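Lmo0135 protein (Listeria monocytogenes EGD-e, PDB 5ISU) probably serves as the extracellular substrate-binding component of an ABC transporter, with a likely role in peptide uptake. Local coordinates at residues A[282-288]-A[359-364]. Sequence-based numbering, arbitrary orientation.
Sequences ALDREEI and YLQQQY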
ATOM      1  N   ALA A 282       5.167 -15.162  23.984  1.00 51.08           N
ATOM      2  CA  ALA A 282       6.295 -16.047  23.707  1.00 53.32           C
ATOM      3  C   ALA A 282       7.298 -15.438  22.715  1.00 52.55           C
ATOM      4  O   ALA A 282       8.400 -15.962  22.556  1.00 52.55           O
ATOM      5  CB  ALA A 282       5.790 -17.382  23.167  1.00 54.32           C
ATOM      6  N   LEU A 283       6.924 -14.324  22.083  1.00 49.26           N
ATOM      7  CA  LEU A 283       7.727 -13.728  21.025  1.00 47.96           C
ATOM      8  C   LEU A 283       8.424 -12.426  21.394  1.00 45.26           C
ATOM      9  O   LEU A 283       8.008 -11.731  22.319  1.00 45.54           O
ATOM     10  CB  LEU A 283       6.817 -13.466  19.820  1.00 46.00           C
ATOM     11  CG  LEU A 283       5.960 -14.639  19.328  1.00 47.63           C
ATOM     12  CD1 LEU A 283       5.005 -14.192  18.234  1.00 45.63           C
ATOM     13  CD2 LEU A 283       6.827 -15.787  18.836  1.00 49.30           C
ATOM     14  N   ASP A 284       9.488 -12.119  20.643  1.00 45.76           N
ATOM     15  CA  ASP A 284      10.267 -10.869  20.792  1.00 46.70           C
ATOM     16  C   ASP A 284      10.548 -10.270  19.424  1.00 45.37           C
ATOM     17  O   ASP A 284      11.274 -10.848  18.609  1.00 47.57           O
ATOM     18  CB  ASP A 284      11.582 -11.072  21.533  1.00 48.97           C
ATOM     19  CG  ASP A 284      12.437  -9.805  21.551  1.00 51.97           C
ATOM     20  OD1 ASP A 284      13.020  -9.439  20.506  1.00 52.27           O
ATOM     21  OD2 ASP A 284      12.525  -9.167  22.616  1.00 56.97           O
ATOM     22  N   ARG A 285      10.017  -9.082  19.211  1.00 41.77           N
ATOM     23  CA  ARG A 285      10.133  -8.403  17.933  1.00 41.62           C
ATOM     24  C   ARG A 285      11.535  -8.156  17.381  1.00 41.38           C
ATOM     25  O   ARG A 285      11.741  -8.385  16.201  1.00 38.68           O
ATOM     26  CB  ARG A 285       9.352  -7.092  17.985  1.00 42.14           C
ATOM     27  CG  ARG A 285       7.857  -7.339  18.006  1.00 41.17           C
ATOM     28  CD  ARG A 285       7.057  -6.074  18.137  1.00 39.18           C
ATOM     29  NE  ARG A 285       5.625  -6.379  18.065  1.00 40.33           N
ATOM     30  CZ  ARG A 285       4.847  -6.696  19.111  1.00 41.88           C
ATOM     31  NH1 ARG A 285       3.556  -6.957  18.925  1.00 40.56           N
ATOM     32  NH2 ARG A 285       5.337  -6.758  20.343  1.00 42.59           N
ATOM     33  N   GLU A 286      12.479  -7.681  18.202  1.00 42.91           N
ATOM     34  CA  GLU A 286      13.855  -7.438  17.704  1.00 45.69           C
ATOM     35  C   GLU A 286      14.485  -8.725  17.192  1.00 46.33           C
ATOM     36  O   GLU A 286      15.223  -8.701  16.219  1.00 45.98           O
ATOM     37  CB  GLU A 286      14.757  -6.773  18.744  1.00 46.45           C
ATOM     38  CG  GLU A 286      14.311  -5.358  19.075  1.00 49.90           C
ATOM     39  CD  GLU A 286      15.371  -4.504  19.781  1.00 55.10           C
ATOM     40  OE1 GLU A 286      15.006  -3.374  20.165  1.00 57.19           O
ATOM     41  OE2 GLU A 286      16.551  -4.931  19.937  1.00 57.19           O
ATOM     42  N   GLU A 287      14.167  -9.839  17.839  1.00 46.92           N
ATOM     43  CA  GLU A 287      14.658 -11.149  17.407  1.00 50.49           C
ATOM     44  C   GLU A 287      14.024 -11.574  16.080  1.00 50.21           C
ATOM     45  O   GLU A 287      14.725 -12.097  15.205  1.00 51.79           O
ATOM     46  CB  GLU A 287      14.403 -12.220  18.476  1.00 54.20           C
ATOM     47  CG  GLU A 287      15.265 -12.058  19.730  1.00 57.99           C
ATOM     48  CD  GLU A 287      15.107 -13.196  20.741  1.00 62.13           C
ATOM     49  OE1 GLU A 287      14.103 -13.970  20.696  1.00 62.75           O
ATOM     50  OE2 GLU A 287      15.995 -13.310  21.595  1.00 63.15           O
ATOM     51  N   ILE A 288      12.711 -11.360  15.925  1.00 46.76           N
ATOM     52  CA  ILE A 288      12.043 -11.709  14.661  1.00 46.05           C
ATOM     53  C   ILE A 288      12.645 -10.916  13.507  1.00 43.71           C
ATOM     54  O   ILE A 288      12.955 -11.472  12.457  1.00 45.93           O
ATOM     55  CB  ILE A 288      10.531 -11.448  14.695  1.00 45.41           C
ATOM     56  CG1 ILE A 288       9.859 -12.355  15.727  1.00 46.99           C
ATOM     57  CG2 ILE A 288       9.921 -11.718  13.320  1.00 44.80           C
ATOM     58  CD1 ILE A 288       8.397 -12.039  15.976  1.00 45.57           C
ATOM     59  N   TYR A 359      11.029 -19.184  13.754  1.00 55.57           N
ATOM     60  CA  TYR A 359      11.137 -18.499  15.029  1.00 51.99           C
ATOM     61  C   TYR A 359       9.882 -18.780  15.881  1.00 53.28           C
ATOM     62  O   TYR A 359       9.987 -19.070  17.064  1.00 54.80           O
ATOM     63  CB  TYR A 359      11.374 -17.004  14.829  1.00 49.44           C
ATOM     64  CG  TYR A 359      11.473 -16.274  16.130  1.00 47.63           C
ATOM     65  CD1 TYR A 359      12.687 -16.152  16.802  1.00 48.71           C
ATOM     66  CD2 TYR A 359      10.350 -15.723  16.706  1.00 47.24           C
ATOM     67  CE1 TYR A 359      12.761 -15.488  18.015  1.00 48.07           C
ATOM     68  CE2 TYR A 359      10.420 -15.059  17.910  1.00 47.61           C
ATOM     69  CZ  TYR A 359      11.616 -14.942  18.550  1.00 46.63           C
ATOM     70  OH  TYR A 359      11.622 -14.289  19.745  1.00 53.52           O
ATOM     71  N   LEU A 360       8.701 -18.709  15.279  1.00 54.92           N
ATOM     72  CA  LEU A 360       7.461 -19.011  16.015  1.00 55.75           C
ATOM     73  C   LEU A 360       7.471 -20.467  16.509  1.00 55.81           C
ATOM     74  O   LEU A 360       7.151 -20.754  17.665  1.00 55.67           O
ATOM     75  CB  LEU A 360       6.221 -18.772  15.147  1.00 54.67           C
ATOM     76  CG  LEU A 360       6.006 -17.399  14.509  1.00 53.67           C
ATOM     77  CD1 LEU A 360       4.668 -17.374  13.774  1.00 55.46           C
ATOM     78  CD2 LEU A 360       6.049 -16.289  15.528  1.00 51.80           C
ATOM     79  N   GLN A 361       7.864 -21.377  15.629  1.00 59.72           N
ATOM     80  CA  GLN A 361       7.952 -22.808  15.966  1.00 62.95           C
ATOM     81  C   GLN A 361       8.870 -23.014  17.161  1.00 63.27           C
ATOM     82  O   GLN A 361       8.514 -23.699  18.130  1.00 65.49           O
ATOM     83  CB  GLN A 361       8.493 -23.601  14.782  1.00 65.27           C
ATOM     84  CG  GLN A 361       8.496 -25.107  14.982  1.00 68.43           C
ATOM     85  CD  GLN A 361       9.154 -25.833  13.834  1.00 71.60           C
ATOM     86  OE1 GLN A 361      10.188 -25.405  13.317  1.00 72.57           O
ATOM     87  NE2 GLN A 361       8.578 -26.959  13.448  1.00 76.64           N
ATOM     88  N   GLN A 362      10.051 -22.416  17.066  1.00 62.48           N
ATOM     89  CA  GLN A 362      11.063 -22.453  18.115  1.00 62.53           C
ATOM     90  C   GLN A 362      10.497 -21.901  19.424  1.00 62.98           C
ATOM     91  O   GLN A 362      10.596 -22.552  20.466  1.00 64.66           O
ATOM     92  CB  GLN A 362      12.255 -21.592  17.679  1.00 64.43           C
ATOM     93  CG  GLN A 362      13.468 -21.591  18.604  1.00 68.94           C
ATOM     94  CD  GLN A 362      14.386 -20.401  18.340  1.00 67.41           C
ATOM     95  OE1 GLN A 362      13.970 -19.239  18.452  1.00 67.20           O
ATOM     96  NE2 GLN A 362      15.637 -20.677  18.021  1.00 68.18           N
ATOM     97  N   GLN A 363       9.873 -20.713  19.359  1.00 60.42           N
ATOM     98  CA  GLN A 363       9.351 -20.055  20.561  1.00 58.62           C
ATOM     99  C   GLN A 363       8.160 -20.746  21.147  1.00 58.87           C
ATOM    100  O   GLN A 363       7.998 -20.752  22.362  1.00 59.20           O
ATOM    101  CB  GLN A 363       9.031 -18.571  20.314  1.00 57.77           C
ATOM    102  CG  GLN A 363      10.272 -17.726  20.015  1.00 58.23           C
ATOM    103  CD  GLN A 363      11.353 -17.838  21.090  1.00 58.67           C
ATOM    104  OE1 GLN A 363      12.500 -18.175  20.794  1.00 60.34           O
ATOM    105  NE2 GLN A 363      10.976 -17.610  22.343  1.00 58.29           N
ATOM    106  N   TYR A 364       7.307 -21.307  20.300  1.00 61.41           N
ATOM    107  CA  TYR A 364       6.146 -22.029  20.806  1.00 63.66           C
ATOM    108  C   TYR A 364       6.568 -23.358  21.424  1.00 66.14           C
ATOM    109  O   TYR A 364       5.997 -23.765  22.435  1.00 66.42           O
ATOM    110  CB  TYR A 364       5.027 -22.166  19.763  1.00 64.17           C
ATOM    111  CG  TYR A 364       4.472 -20.828  19.269  1.00 61.04           C
ATOM    112  CD1 TYR A 364       4.473 -19.684  20.083  1.00 59.48           C
ATOM    113  CD2 TYR A 364       3.856 -20.731  18.032  1.00 61.17           C
ATOM    114  CE1 TYR A 364       3.952 -18.478  19.636  1.00 57.17           C
ATOM    115  CE2 TYR A 364       3.315 -19.525  17.588  1.00 59.58           C
ATOM    116  CZ  TYR A 364       3.368 -18.408  18.392  1.00 57.19           C
ATOM    117  OH  TYR A 364       2.833 -17.222  17.952  1.00 57.55           O
TER
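Residues 282-288 and 359-364 form a buried contact that mixes apolar packing with three hydrogen bonds; Glu287 is exposed. It joins the linker between helices 273-281 and 285-292, and the start of the latter, to helix 351-365. Tyr359 reaches across with CG anti to its backbone N (chi1 179°). Tyr359 OH donates to Glu287 OE1 at 2.7 Å, and this oxygen accepts through its anti lone pair. The carboxylate and ring planes are 82° apart. Tyr359 OH also accepts a weak bond from Asp284 N at 3.2 Å. Asp284 is the N-cap of helix 285-292, and its OD1 takes Glu287 N at 2.9 Å. In this family 5 solute-binding fold, helix 351-365 is the crossover of a beta-alpha-beta unit between adjacent parallel strands 341-347 and 370-376. Ile288 CG1 packs 3.5 Å from Tyr359 CE2. Gln363 CG sits above one face of the Tyr359 ring, offset toward its edge. Gln363 bends at chi2 (-55°), and its NE2 donates to Ala282 O at 3.1 Å. Leu283 CD2 presses on Leu360 CD2 at a tight 3.4 Å. Leu283 CD1 sits 3.7 Å from Tyr364 OH, which is hydrogen-bonded to Leu279 O. Tyr463 also touches Leu283 and Ile288.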